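PDB 5JOZ: Non-reducing end alpha-L-arabinofuranosidase BoGH43B from Bacteroides ovatus, which removes terminal non-reducing alpha-L-arabinofuranosyl residues from xyloglucan side branches, converting S units to X units during xyloglucan breakdown in the periplasm. Local coordinates for residues E317-D322 / S359-R364; S332-T337 / G341-K346; A374-I379 / L401-R406; E385-V390 / N494-D499; G408-M413 / G434-S439. All blocks are in the same frame, centred on the assembly; numbering follows the deposited sequence.

Interaction 1: residues E317-D322 / S359-R364; sequences ETLGLD and SFIGRR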
# COMPACT_ATOMS: atom_id res chain seq x y z
N GLU A 317 -22.87 8.86 6.46
CA GLU A 317 -21.92 9.83 7.03
C GLU A 317 -20.45 9.35 7.03
O GLU A 317 -19.52 10.18 6.99
CB GLU A 317 -22.34 10.24 8.46
N THR A 318 -20.24 8.04 7.07
CA THR A 318 -18.89 7.46 7.17
C THR A 318 -18.31 7.03 5.82
O THR A 318 -18.91 6.22 5.11
CB THR A 318 -18.89 6.27 8.15
OG1 THR A 318 -19.38 6.70 9.42
CG2 THR A 318 -17.49 5.69 8.32
N LEU A 319 -17.13 7.55 5.50
CA LEU A 319 -16.42 7.26 4.26
C LEU A 319 -15.84 5.85 4.30
O LEU A 319 -15.26 5.45 5.32
CB LEU A 319 -15.28 8.27 4.04
CG LEU A 319 -14.60 8.36 2.67
CD1 LEU A 319 -15.54 8.91 1.61
CD2 LEU A 319 -13.36 9.23 2.76
N GLY A 320 -16.01 5.11 3.20
CA GLY A 320 -15.49 3.77 3.08
C GLY A 320 -13.99 3.71 3.29
O GLY A 320 -13.24 4.60 2.85
N LEU A 321 -13.55 2.64 3.96
CA LEU A 321 -12.17 2.48 4.42
C LEU A 321 -11.14 2.44 3.29
O LEU A 321 -10.01 2.83 3.51
CB LEU A 321 -12.06 1.21 5.29
CG LEU A 321 -12.78 1.25 6.65
CD1 LEU A 321 -12.77 -0.11 7.32
CD2 LEU A 321 -12.14 2.29 7.58
N ASP A 322 -11.55 1.99 2.10
CA ASP A 322 -10.70 1.93 0.90
C ASP A 322 -10.31 3.33 0.40
O ASP A 322 -9.27 3.48 -0.27
CB ASP A 322 -11.38 1.16 -0.26
CG ASP A 322 -11.62 -0.33 0.04
OD1 ASP A 322 -10.64 -1.10 0.19
OD2 ASP A 322 -12.79 -0.76 0.09
N SER A 359 -7.18 18.28 -2.96
CA SER A 359 -8.51 17.68 -2.85
C SER A 359 -8.64 16.44 -3.78
O SER A 359 -9.21 16.49 -4.88
CB SER A 359 -9.59 18.73 -3.15
OG SER A 359 -9.37 19.92 -2.39
N PHE A 360 -8.08 15.34 -3.31
CA PHE A 360 -8.01 14.08 -4.03
C PHE A 360 -8.47 13.00 -3.06
O PHE A 360 -8.06 13.01 -1.90
CB PHE A 360 -6.57 13.80 -4.48
CG PHE A 360 -6.36 12.42 -5.05
CD1 PHE A 360 -6.09 11.33 -4.22
CD2 PHE A 360 -6.39 12.21 -6.42
CE1 PHE A 360 -5.89 10.07 -4.74
CE2 PHE A 360 -6.18 10.95 -6.95
CZ PHE A 360 -5.94 9.88 -6.11
N ILE A 361 -9.32 12.11 -3.54
CA ILE A 361 -9.76 10.94 -2.77
C ILE A 361 -9.79 9.77 -3.74
O ILE A 361 -10.54 9.76 -4.73
CB ILE A 361 -11.16 11.15 -2.13
CG1 ILE A 361 -11.17 12.46 -1.31
CG2 ILE A 361 -11.53 9.95 -1.25
CD1 ILE A 361 -12.41 12.70 -0.47
N GLY A 362 -8.96 8.77 -3.46
CA GLY A 362 -8.80 7.67 -4.40
C GLY A 362 -8.62 6.33 -3.76
O GLY A 362 -8.63 6.19 -2.53
N ARG A 363 -8.47 5.32 -4.61
CA ARG A 363 -8.22 3.99 -4.14
C ARG A 363 -7.27 3.25 -5.06
O ARG A 363 -7.16 3.55 -6.25
CB ARG A 363 -9.53 3.24 -3.95
CG ARG A 363 -10.20 2.75 -5.21
CD ARG A 363 -11.19 1.65 -4.87
NE ARG A 363 -12.50 2.17 -4.50
CZ ARG A 363 -13.52 1.42 -4.12
NH1 ARG A 363 -13.41 0.10 -4.03
NH2 ARG A 363 -14.67 2.00 -3.82
N ARG A 364 -6.61 2.26 -4.46
CA ARG A 364 -5.64 1.41 -5.14
C ARG A 364 -6.25 0.72 -6.36
O ARG A 364 -7.35 0.16 -6.27
CB ARG A 364 -5.15 0.33 -4.18
CG ARG A 364 -4.31 0.83 -3.01
CD ARG A 364 -4.38 -0.15 -1.85
NE ARG A 364 -3.59 0.27 -0.70
CZ ARG A 364 -3.90 1.24 0.16
NH1 ARG A 364 -5.02 1.97 0.03
NH2 ARG A 364 -3.07 1.51 1.18
O HOH W 1 -7.43 1.61 -1.26
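D322 lies against R363 with its CB over one face of the guanidinium group, 4.3 Å above that plane and displaced toward the rim. R363 comes into this position because CG sits between the backbone N and the carbonyl carbon (chi1 77°) and the chain then bends at chi3 (86°), which brings one face of the head group against D322 CB. The carboxylate is not paired with it: D322 OD2 remains 4.3 Å from R363 NH1 and well out of the guanidinium plane, so no N-H is aimed at it and any attraction is that of charges alone. At the root of the same side chain, R363 CB touches D322 O at 3.7 Å. That carbonyl oxygen also accepts a hydrogen bond from a water 2.8 Å away, and the water accepts from R364 NH1, also at 2.8 Å, lying in the plane of the R364 guanidinium at its edge. A weak bond from R364 N to the water adds to the bridge. Further along, L319 CD2 and I361 CG2 meet loosely at 4.5 Å. The loop 317-322 packs against the side of strand 359-364 that carries I361 and R363; this strand pairs with 480-486 in the C-terminal concanavalin A-like sandwich. W323 makes a cation-pi contact with R363, while L321 and D322 reach L52 of strand 51-55 in the catalytic propeller, and R364 NE bonds to M13 O.

Interaction 2: residues S332-T337 / G341-K346; sequences SFWSLT and GSLRLK. With CA (calcium ion), chain C.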
# COMPACT_ATOMS: atom_id res chain seq x y z
N SER A 332 -12.07 20.41 5.61
CA SER A 332 -12.73 21.48 4.87
C SER A 332 -12.90 21.25 3.35
O SER A 332 -13.76 21.89 2.74
CB SER A 332 -12.04 22.84 5.12
OG SER A 332 -10.66 22.80 4.79
N PHE A 333 -12.09 20.39 2.71
CA PHE A 333 -12.28 20.17 1.26
C PHE A 333 -13.27 19.06 0.86
O PHE A 333 -13.59 18.95 -0.32
CB PHE A 333 -10.95 20.09 0.47
CG PHE A 333 -10.19 18.79 0.60
CD1 PHE A 333 -10.66 17.60 0.04
CD2 PHE A 333 -8.93 18.77 1.21
CE1 PHE A 333 -9.93 16.43 0.14
CE2 PHE A 333 -8.20 17.60 1.30
CZ PHE A 333 -8.70 16.43 0.76
N TRP A 334 -13.75 18.26 1.82
CA TRP A 334 -14.69 17.17 1.53
C TRP A 334 -15.78 16.99 2.58
O TRP A 334 -15.54 17.13 3.78
CB TRP A 334 -13.97 15.83 1.31
CG TRP A 334 -13.36 15.24 2.54
CD1 TRP A 334 -12.17 15.61 3.11
CD2 TRP A 334 -13.89 14.20 3.36
NE1 TRP A 334 -11.93 14.86 4.23
CE2 TRP A 334 -12.96 13.98 4.41
CE3 TRP A 334 -15.05 13.43 3.32
CZ2 TRP A 334 -13.16 13.01 5.40
CZ3 TRP A 334 -15.25 12.47 4.30
CH2 TRP A 334 -14.31 12.27 5.33
N SER A 335 -16.97 16.65 2.12
CA SER A 335 -18.10 16.37 3.00
C SER A 335 -18.99 15.32 2.40
O SER A 335 -19.27 15.33 1.19
CB SER A 335 -18.94 17.64 3.21
OG SER A 335 -19.99 17.39 4.13
N LEU A 336 -19.45 14.42 3.27
CA LEU A 336 -20.59 13.54 3.02
C LEU A 336 -21.87 14.05 3.72
O LEU A 336 -22.93 13.42 3.60
CB LEU A 336 -20.26 12.13 3.51
CG LEU A 336 -19.16 11.38 2.73
CD1 LEU A 336 -18.57 10.27 3.59
CD2 LEU A 336 -19.70 10.83 1.42
N THR A 337 -21.76 15.18 4.43
CA THR A 337 -22.84 15.79 5.22
C THR A 337 -23.60 16.87 4.45
O THR A 337 -24.82 16.97 4.56
CB THR A 337 -22.24 16.53 6.44
OG1 THR A 337 -21.38 15.66 7.15
CG2 THR A 337 -23.33 17.06 7.38
N GLY A 341 -26.03 12.17 0.24
CA GLY A 341 -26.12 11.32 -0.94
C GLY A 341 -25.04 11.59 -1.96
O GLY A 341 -24.94 10.87 -2.96
N SER A 342 -24.21 12.61 -1.72
CA SER A 342 -23.09 12.90 -2.60
C SER A 342 -21.82 13.08 -1.79
O SER A 342 -21.87 13.56 -0.65
CB SER A 342 -23.37 14.16 -3.40
OG SER A 342 -24.31 13.92 -4.42
N LEU A 343 -20.68 12.72 -2.38
CA LEU A 343 -19.39 13.20 -1.88
C LEU A 343 -19.10 14.55 -2.52
O LEU A 343 -18.90 14.63 -3.74
CB LEU A 343 -18.25 12.22 -2.18
CG LEU A 343 -16.86 12.71 -1.75
CD1 LEU A 343 -16.72 12.94 -0.25
CD2 LEU A 343 -15.85 11.70 -2.23
N ARG A 344 -19.07 15.60 -1.70
CA ARG A 344 -18.76 16.95 -2.16
C ARG A 344 -17.26 17.20 -2.03
O ARG A 344 -16.71 17.16 -0.92
CB ARG A 344 -19.53 17.97 -1.34
CG ARG A 344 -19.24 19.42 -1.70
CD ARG A 344 -20.39 20.36 -1.34
NE ARG A 344 -21.55 20.19 -2.22
CZ ARG A 344 -22.70 20.84 -2.10
NH1 ARG A 344 -22.89 21.71 -1.12
NH2 ARG A 344 -23.68 20.61 -2.96
N LEU A 345 -16.62 17.47 -3.16
CA LEU A 345 -15.19 17.77 -3.22
C LEU A 345 -15.01 19.25 -3.57
O LEU A 345 -15.53 19.71 -4.59
CB LEU A 345 -14.52 16.87 -4.27
CG LEU A 345 -13.06 16.51 -4.04
CD1 LEU A 345 -12.86 15.82 -2.70
CD2 LEU A 345 -12.57 15.64 -5.18
N LYS A 346 -14.34 19.98 -2.70
CA LYS A 346 -14.04 21.40 -2.91
C LYS A 346 -12.58 21.55 -3.35
O LYS A 346 -11.66 21.39 -2.54
CB LYS A 346 -14.24 22.21 -1.64
CG LYS A 346 -15.66 22.25 -1.11
CD LYS A 346 -15.80 23.43 -0.15
CE LYS A 346 -17.24 23.67 0.27
NZ LYS A 346 -17.71 22.68 1.27
CA CA C . -25.43 8.91 -4.16
O HOH W 2 -21.99 15.93 0.74
O HOH W 3 -23.94 11.44 1.91
O HOH W 4 -25.99 7.08 -5.61
O HOH W 5 -27.42 8.48 -2.86
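A short antiparallel beta hairpin joins strands 334-335 and 343-345, with three backbone hydrogen bonds between its arms. K346 N gives a nearly straight bond to F333 O (2.7 Å, 174° at the hydrogen), while S335 and R344 form a hydrogen-bonded pair: R344 N reaches S335 O at 2.9 Å and S335 N reaches R344 O at 3.1 Å. W334 and L345 are the neighbouring non-hydrogen-bonded pair. Their side chains leave on one face of the sheet, those of S335 and R344 on the other. On the W334 face, L343 CD1 lies 4.0 Å from W334 CE3 and at the same distance from L336 CD2, its chain crossing both partners at a slant. L345 runs alongside F333, with L345 CD1 at the edge of the phenyl ring, 3.9 Å from F333 CD1. The hairpin belongs to the concanavalin A-like sandwich: strand 343-345 pairs on its far side with strand 496-505, and I361 and M483 of the facing sheet pack on L343 and L345. The polar end of R344 leads away from the other arm to strand 496-505, where NE forms a salt bridge with D497. Toward the turn, S335 OG accepts from T337 N, an ST turn, and a water joins L336 O to G341 N. G341 O binds the calcium ion at 2.3 Å, alongside D313, D499 and two waters.

Interaction 3: residues A374-I379 / L401-R406; sequences AKVNFI and LLITER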
# COMPACT_ATOMS: atom_id res chain seq x y z
N ALA A 374 -17.76 7.47 -12.37
CA ALA A 374 -18.34 8.34 -11.37
C ALA A 374 -19.27 9.34 -12.03
O ALA A 374 -18.91 9.95 -13.03
CB ALA A 374 -17.24 9.08 -10.62
N LYS A 375 -20.45 9.50 -11.46
CA LYS A 375 -21.38 10.54 -11.86
C LYS A 375 -21.05 11.78 -11.03
O LYS A 375 -21.05 11.72 -9.80
CB LYS A 375 -22.82 10.08 -11.59
CG LYS A 375 -23.94 10.96 -12.14
CD LYS A 375 -25.19 10.81 -11.28
CE LYS A 375 -26.48 11.04 -12.04
NZ LYS A 375 -27.65 10.97 -11.11
N VAL A 376 -20.78 12.90 -11.71
CA VAL A 376 -20.33 14.12 -11.07
C VAL A 376 -21.10 15.34 -11.59
O VAL A 376 -21.42 15.45 -12.78
CB VAL A 376 -18.80 14.32 -11.24
CG1 VAL A 376 -18.40 14.38 -12.71
CG2 VAL A 376 -18.30 15.55 -10.49
N ASN A 377 -21.42 16.23 -10.66
CA ASN A 377 -21.99 17.53 -10.96
C ASN A 377 -20.89 18.56 -10.71
O ASN A 377 -20.43 18.72 -9.57
CB ASN A 377 -23.22 17.79 -10.05
CG ASN A 377 -23.99 19.05 -10.45
OD1 ASN A 377 -24.04 19.43 -11.62
ND2 ASN A 377 -24.60 19.70 -9.48
N PHE A 378 -20.46 19.25 -11.76
CA PHE A 378 -19.42 20.28 -11.61
C PHE A 378 -19.53 21.38 -12.65
O PHE A 378 -19.35 21.13 -13.84
CB PHE A 378 -18.01 19.68 -11.65
CG PHE A 378 -16.92 20.70 -11.45
CD1 PHE A 378 -16.87 21.47 -10.29
CD2 PHE A 378 -15.95 20.93 -12.43
CE1 PHE A 378 -15.88 22.43 -10.11
CE2 PHE A 378 -14.96 21.89 -12.26
CZ PHE A 378 -14.92 22.63 -11.10
N ILE A 379 -19.82 22.60 -12.19
CA ILE A 379 -19.87 23.78 -13.05
C ILE A 379 -18.61 24.61 -12.81
O ILE A 379 -18.49 25.24 -11.76
CB ILE A 379 -21.12 24.65 -12.75
CG1 ILE A 379 -22.41 23.82 -12.88
CG2 ILE A 379 -21.15 25.87 -13.67
CD1 ILE A 379 -22.64 23.20 -14.25
N LEU A 401 -8.76 12.98 -16.07
CA LEU A 401 -10.01 13.04 -16.81
C LEU A 401 -10.92 14.05 -16.12
O LEU A 401 -11.67 13.69 -15.20
CB LEU A 401 -10.65 11.66 -16.92
CG LEU A 401 -12.03 11.60 -17.57
CD1 LEU A 401 -11.99 12.14 -18.99
CD2 LEU A 401 -12.56 10.18 -17.54
N LEU A 402 -10.86 15.31 -16.57
CA LEU A 402 -11.48 16.43 -15.85
C LEU A 402 -12.51 17.21 -16.65
O LEU A 402 -12.45 17.27 -17.87
CB LEU A 402 -10.40 17.41 -15.39
CG LEU A 402 -9.20 16.81 -14.65
CD1 LEU A 402 -8.15 17.87 -14.36
CD2 LEU A 402 -9.64 16.12 -13.37
N ILE A 403 -13.45 17.80 -15.91
CA ILE A 403 -14.39 18.78 -16.41
C ILE A 403 -13.81 20.14 -16.08
O ILE A 403 -13.44 20.39 -14.93
CB ILE A 403 -15.76 18.69 -15.71
CG1 ILE A 403 -16.39 17.32 -15.95
CG2 ILE A 403 -16.70 19.81 -16.20
CD1 ILE A 403 -17.58 17.04 -15.07
N THR A 404 -13.75 21.01 -17.09
CA THR A 404 -13.21 22.38 -16.96
C THR A 404 -13.91 23.31 -17.98
O THR A 404 -14.89 22.90 -18.63
CB THR A 404 -11.67 22.38 -17.15
OG1 THR A 404 -11.15 23.70 -16.92
CG2 THR A 404 -11.28 21.93 -18.54
N GLU A 405 -13.42 24.54 -18.11
CA GLU A 405 -13.96 25.53 -19.04
C GLU A 405 -12.85 25.93 -20.01
O GLU A 405 -11.75 26.27 -19.59
CB GLU A 405 -14.50 26.75 -18.28
CG GLU A 405 -15.43 27.68 -19.08
CD GLU A 405 -16.88 27.20 -19.16
OE1 GLU A 405 -17.67 27.86 -19.88
OE2 GLU A 405 -17.26 26.19 -18.52
N ARG A 406 -13.14 25.86 -21.30
CA ARG A 406 -12.19 26.23 -22.33
C ARG A 406 -12.90 27.12 -23.33
O ARG A 406 -13.89 26.70 -23.92
CB ARG A 406 -11.64 24.99 -23.04
CG ARG A 406 -10.64 24.17 -22.22
CD ARG A 406 -9.31 24.90 -22.04
NE ARG A 406 -8.38 24.22 -21.13
CZ ARG A 406 -8.38 24.31 -19.80
NH1 ARG A 406 -9.27 25.03 -19.14
NH2 ARG A 406 -7.46 23.65 -19.11
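The carbonyl oxygen of F378 accepts a hydrogen bond from R410 NE while I403 CG2 rests against it, 3.8 Å from F378 O. The pair spans the interior of a beta sandwich of the concanavalin A-like type, strand 370-377 with its continuation to F378 belonging to one sheet and strand 397-406 to the other. No hydrogen bond joins the two segments; side chains meet each other and the facing carbonyls. I403 is the middle of the contact, touching both V376 and F378 and sliding past both in the reverse direction. Its longer branch, with CG1 beside the backbone N (chi1 -61°), ends at V376, where I403 CD1 meets V376 CG1 at 3.6 Å. Its CB lies in the plane of the F378 ring, at the ring's edge, 4.0 Å from F378 CD2. The phenyl group extends across the interior with CG anti to the backbone N (chi1 -178°) and slips in beside the I403 backbone, which pairs with A387 within its own sheet. V436 and F498 pack on I403 and V376 respectively, while A496 adjoins F378. The ring turns its edge to the carbonyl, with F378 CE2 3.4 Å from I403 O.

Interaction 4: residues E385-V390 / N494-D499; sequences EEAGLV and NPADFD. With CA (calcium ion), chain C.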
# COMPACT_ATOMS: atom_id res chain seq x y z
N GLU A 385 -10.22 26.01 -13.31
CA GLU A 385 -11.05 25.21 -12.42
C GLU A 385 -11.37 23.88 -13.07
O GLU A 385 -11.77 23.83 -14.26
CB GLU A 385 -12.35 25.94 -12.10
CG GLU A 385 -12.13 27.24 -11.34
CD GLU A 385 -13.42 27.88 -10.88
OE1 GLU A 385 -14.45 27.73 -11.56
OE2 GLU A 385 -13.40 28.54 -9.82
N GLU A 386 -11.18 22.82 -12.31
CA GLU A 386 -11.34 21.48 -12.83
C GLU A 386 -11.68 20.47 -11.75
O GLU A 386 -11.36 20.66 -10.57
CB GLU A 386 -10.07 21.07 -13.61
CG GLU A 386 -8.80 21.14 -12.79
CD GLU A 386 -7.51 21.10 -13.61
OE1 GLU A 386 -7.50 21.55 -14.79
OE2 GLU A 386 -6.50 20.63 -13.05
N ALA A 387 -12.35 19.41 -12.16
CA ALA A 387 -12.69 18.31 -11.28
C ALA A 387 -13.08 17.10 -12.11
O ALA A 387 -13.61 17.23 -13.22
CB ALA A 387 -13.84 18.69 -10.35
N GLY A 388 -12.81 15.92 -11.57
CA GLY A 388 -13.08 14.68 -12.27
C GLY A 388 -12.33 13.53 -11.65
O GLY A 388 -12.23 13.46 -10.42
N LEU A 389 -11.82 12.64 -12.50
CA LEU A 389 -11.08 11.45 -12.09
C LEU A 389 -9.63 11.53 -12.51
O LEU A 389 -9.30 12.11 -13.54
CB LEU A 389 -11.70 10.19 -12.67
CG LEU A 389 -13.17 9.96 -12.36
CD1 LEU A 389 -13.64 8.65 -12.97
CD2 LEU A 389 -13.46 10.01 -10.86
N VAL A 390 -8.76 10.94 -11.70
CA VAL A 390 -7.32 10.93 -11.96
C VAL A 390 -6.74 9.53 -11.77
O VAL A 390 -7.09 8.82 -10.82
CB VAL A 390 -6.59 11.94 -11.05
CG1 VAL A 390 -5.06 11.85 -11.22
CG2 VAL A 390 -7.07 13.35 -11.37
N ASN A 494 -17.24 26.67 -7.30
CA ASN A 494 -18.27 25.70 -6.95
C ASN A 494 -17.70 24.36 -6.51
O ASN A 494 -16.62 23.95 -6.93
CB ASN A 494 -19.17 25.44 -8.15
CG ASN A 494 -19.86 26.69 -8.66
OD1 ASN A 494 -20.41 27.48 -7.89
ND2 ASN A 494 -19.86 26.87 -9.98
N PRO A 495 -18.45 23.63 -5.68
CA PRO A 495 -18.06 22.27 -5.36
C PRO A 495 -18.28 21.30 -6.52
O PRO A 495 -19.10 21.57 -7.41
CB PRO A 495 -19.00 21.91 -4.19
CG PRO A 495 -20.18 22.78 -4.37
CD PRO A 495 -19.67 24.06 -4.97
N ALA A 496 -17.54 20.19 -6.51
CA ALA A 496 -17.79 19.07 -7.41
C ALA A 496 -18.47 17.97 -6.60
O ALA A 496 -17.89 17.48 -5.64
CB ALA A 496 -16.49 18.58 -8.00
N ASP A 497 -19.70 17.62 -6.97
CA ASP A 497 -20.51 16.66 -6.23
C ASP A 497 -20.53 15.33 -6.97
O ASP A 497 -21.00 15.24 -8.10
CB ASP A 497 -21.94 17.17 -6.08
CG ASP A 497 -22.04 18.37 -5.14
OD1 ASP A 497 -21.08 18.67 -4.39
OD2 ASP A 497 -23.10 19.01 -5.11
N PHE A 498 -20.01 14.29 -6.32
CA PHE A 498 -19.97 12.95 -6.87
C PHE A 498 -21.10 12.15 -6.25
O PHE A 498 -21.06 11.84 -5.07
CB PHE A 498 -18.63 12.29 -6.57
CG PHE A 498 -17.47 12.95 -7.26
CD1 PHE A 498 -16.91 14.10 -6.74
CD2 PHE A 498 -16.99 12.45 -8.45
CE1 PHE A 498 -15.86 14.72 -7.39
CE2 PHE A 498 -15.93 13.06 -9.10
CZ PHE A 498 -15.36 14.20 -8.57
N ASP A 499 -22.11 11.84 -7.06
CA ASP A 499 -23.28 11.11 -6.61
C ASP A 499 -22.92 9.65 -6.31
O ASP A 499 -23.36 9.08 -5.31
CB ASP A 499 -24.38 11.17 -7.68
CG ASP A 499 -25.74 10.75 -7.17
OD1 ASP A 499 -25.89 10.44 -5.97
OD2 ASP A 499 -26.68 10.72 -7.99
CA CA C . -25.43 8.91 -4.16
O HOH W 6 -16.25 26.00 -10.05
O HOH W 4 -25.99 7.08 -5.61
O HOH W 5 -27.42 8.48 -2.86
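F498 stretches from its strand toward G388 and L389 of the facing segment. From CB, the side chain leaves with CG beside the backbone N (chi1 -66°), which sends the ring inward. Atom CD2 passes close to A374, CE1 lies against L345, and CE2 comes within 4.3 Å of L389 CD2 and 3.9 Å of G388 O. At the tip, CZ approaches the same carbonyl, 3.7 Å from G388 O, and also touches V376. Two residues earlier the sheets come closer together: the methyl groups of A387 and A496 meet at 3.5 Å, and F378 packs on both alanines. This is the interior of the concanavalin A-like sandwich, where strand 496-505 of one sheet faces 386-387 and 389-392 of the other; the chain turns a corner at G388, between those two short strands. Beyond the apolar layer, a water bridges the segments, donating to E385 OE1 at 2.9 Å and accepting from N494 N at 3.0 Å. Further along the strand, D499 binds the calcium ion twice, through D499 O and D499 OD1, each 2.4 Å from the metal. Its second carboxylate oxygen, OD2, forms a salt bridge with K375 NZ, while G341 and D313 join two waters in the calcium shell.

Interaction 5: residues G408-M413 / G434-S439; sequences GQRVAM and GEVILS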
# COMPACT_ATOMS: atom_id res chain seq x y z
N GLY A 408 -14.93 29.69 -23.09
CA GLY A 408 -16.35 29.86 -22.78
C GLY A 408 -17.24 28.65 -23.02
O GLY A 408 -18.47 28.79 -23.07
N GLN A 409 -16.64 27.47 -23.18
CA GLN A 409 -17.38 26.22 -23.30
C GLN A 409 -16.95 25.30 -22.16
O GLN A 409 -15.77 25.22 -21.81
CB GLN A 409 -17.10 25.54 -24.64
CG GLN A 409 -17.61 26.29 -25.86
CD GLN A 409 -17.39 25.53 -27.17
OE1 GLN A 409 -16.50 24.68 -27.27
NE2 GLN A 409 -18.21 25.81 -28.16
N ARG A 410 -17.92 24.63 -21.58
CA ARG A 410 -17.66 23.62 -20.58
C ARG A 410 -17.26 22.39 -21.34
O ARG A 410 -17.92 22.04 -22.32
CB ARG A 410 -18.92 23.38 -19.78
CG ARG A 410 -18.72 22.53 -18.54
CD ARG A 410 -20.07 22.46 -17.85
NE ARG A 410 -20.17 21.36 -16.91
CZ ARG A 410 -21.03 20.34 -16.98
NH1 ARG A 410 -21.92 20.22 -17.95
NH2 ARG A 410 -20.99 19.43 -16.02
N VAL A 411 -16.19 21.73 -20.91
CA VAL A 411 -15.60 20.61 -21.66
C VAL A 411 -15.19 19.46 -20.75
O VAL A 411 -14.96 19.64 -19.56
CB VAL A 411 -14.36 21.06 -22.48
CG1 VAL A 411 -14.70 22.23 -23.39
CG2 VAL A 411 -13.19 21.45 -21.57
N ALA A 412 -15.08 18.28 -21.36
CA ALA A 412 -14.42 17.14 -20.74
C ALA A 412 -13.02 17.06 -21.33
O ALA A 412 -12.85 17.20 -22.54
CB ALA A 412 -15.18 15.87 -21.01
N MET A 413 -12.02 16.85 -20.47
CA MET A 413 -10.62 16.91 -20.85
C MET A 413 -9.89 15.67 -20.32
O MET A 413 -9.99 15.36 -19.14
CB MET A 413 -9.98 18.18 -20.28
CG MET A 413 -8.47 18.31 -20.49
SD MET A 413 -7.76 19.89 -19.98
CE MET A 413 -8.08 19.88 -18.22
N GLY A 434 -25.64 20.13 -16.09
CA GLY A 434 -26.14 18.76 -15.98
C GLY A 434 -25.06 17.75 -15.62
O GLY A 434 -23.85 18.02 -15.73
N GLU A 435 -25.52 16.58 -15.22
CA GLU A 435 -24.66 15.54 -14.66
C GLU A 435 -23.78 14.92 -15.75
O GLU A 435 -24.19 14.82 -16.89
CB GLU A 435 -25.52 14.47 -13.97
CG GLU A 435 -26.28 14.99 -12.76
CD GLU A 435 -25.48 14.99 -11.46
OE1 GLU A 435 -25.99 15.51 -10.45
OE2 GLU A 435 -24.34 14.46 -11.42
N VAL A 436 -22.56 14.54 -15.38
CA VAL A 436 -21.62 13.92 -16.31
C VAL A 436 -21.09 12.64 -15.69
O VAL A 436 -20.72 12.62 -14.51
CB VAL A 436 -20.45 14.86 -16.68
CG1 VAL A 436 -19.53 14.22 -17.72
CG2 VAL A 436 -20.97 16.18 -17.19
N ILE A 437 -21.09 11.57 -16.47
CA ILE A 437 -20.50 10.32 -16.05
C ILE A 437 -19.14 10.27 -16.68
O ILE A 437 -19.03 10.27 -17.91
CB ILE A 437 -21.32 9.09 -16.50
CG1 ILE A 437 -22.71 9.12 -15.86
CG2 ILE A 437 -20.56 7.81 -16.15
CD1 ILE A 437 -23.65 8.04 -16.34
N LEU A 438 -18.12 10.26 -15.83
CA LEU A 438 -16.74 10.13 -16.26
C LEU A 438 -16.33 8.71 -16.01
O LEU A 438 -16.66 8.15 -14.97
CB LEU A 438 -15.83 11.05 -15.46
CG LEU A 438 -16.05 12.55 -15.62
CD1 LEU A 438 -15.06 13.27 -14.73
CD2 LEU A 438 -15.89 13.01 -17.06
N SER A 439 -15.60 8.14 -16.95
CA SER A 439 -15.35 6.70 -16.96
C SER A 439 -13.90 6.40 -17.38
O SER A 439 -13.37 7.02 -18.30
CB SER A 439 -16.37 6.05 -17.89
OG SER A 439 -16.67 4.73 -17.49
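The backbones of R410 and G434 remain well apart, their CA atoms 10.8 Å from each other, so a long side chain has to bridge the distance. The two segments lie on opposing sheets of the concanavalin A-like sandwich: strand 409-418 pairs with 397-406 and 421-429, whereas strand 436-442 pairs with 370-377 and 446-453. R410 spans the space between them. With CG anti to the backbone N (chi1 -169°) and the chain extended as far as NE, it carries its guanidinium to the start of the opposite segment. There R410 NH2 donates to G434 O at 3.2 Å. The donor stands nearly in line with the C=O bond, but the oxygen is tilted 24° from the guanidinium plane. The bond is fairly long and bent, 144° at the hydrogen. Two further carbonyls hold the same buried head group: P431 O accepts from NH1, and NE is held by the F378 carbonyl. Three oxygens around the guanidinium thus fix its rotation, and they probably ease the cost of burying its charge. A412 and L438 each point toward the opposite segment, and both pack on I451. V436 and R410 pass in opposite directions, and the branch of V436 that lies beside its backbone N comes against the guanidinium, with V436 CG2 3.5 Å from R410 NH2.

All five interactions lie in the C-terminal concanavalin A-like domain, away from the probable catalytic residues of the N-terminal GH43 domain. Interactions 3, 4 and 5 bring the two sheets of the sandwich face to face; the centres of 3 and 5 are about 4 Å apart, those of 3 and 4 about 6 Å. Interaction 2 is a local hairpin whose strand 343-345 adjoins strand 496-505 of interaction 4, and both supply ligands to the same calcium ion. Along the chain, interaction 1 encloses 2, interaction 4 encloses 5, and 3 alternates with 4. The contacts thus join the two sheets and the calcium site, while interaction 1, about 22 Å from interaction 5 between centres, borders the propeller.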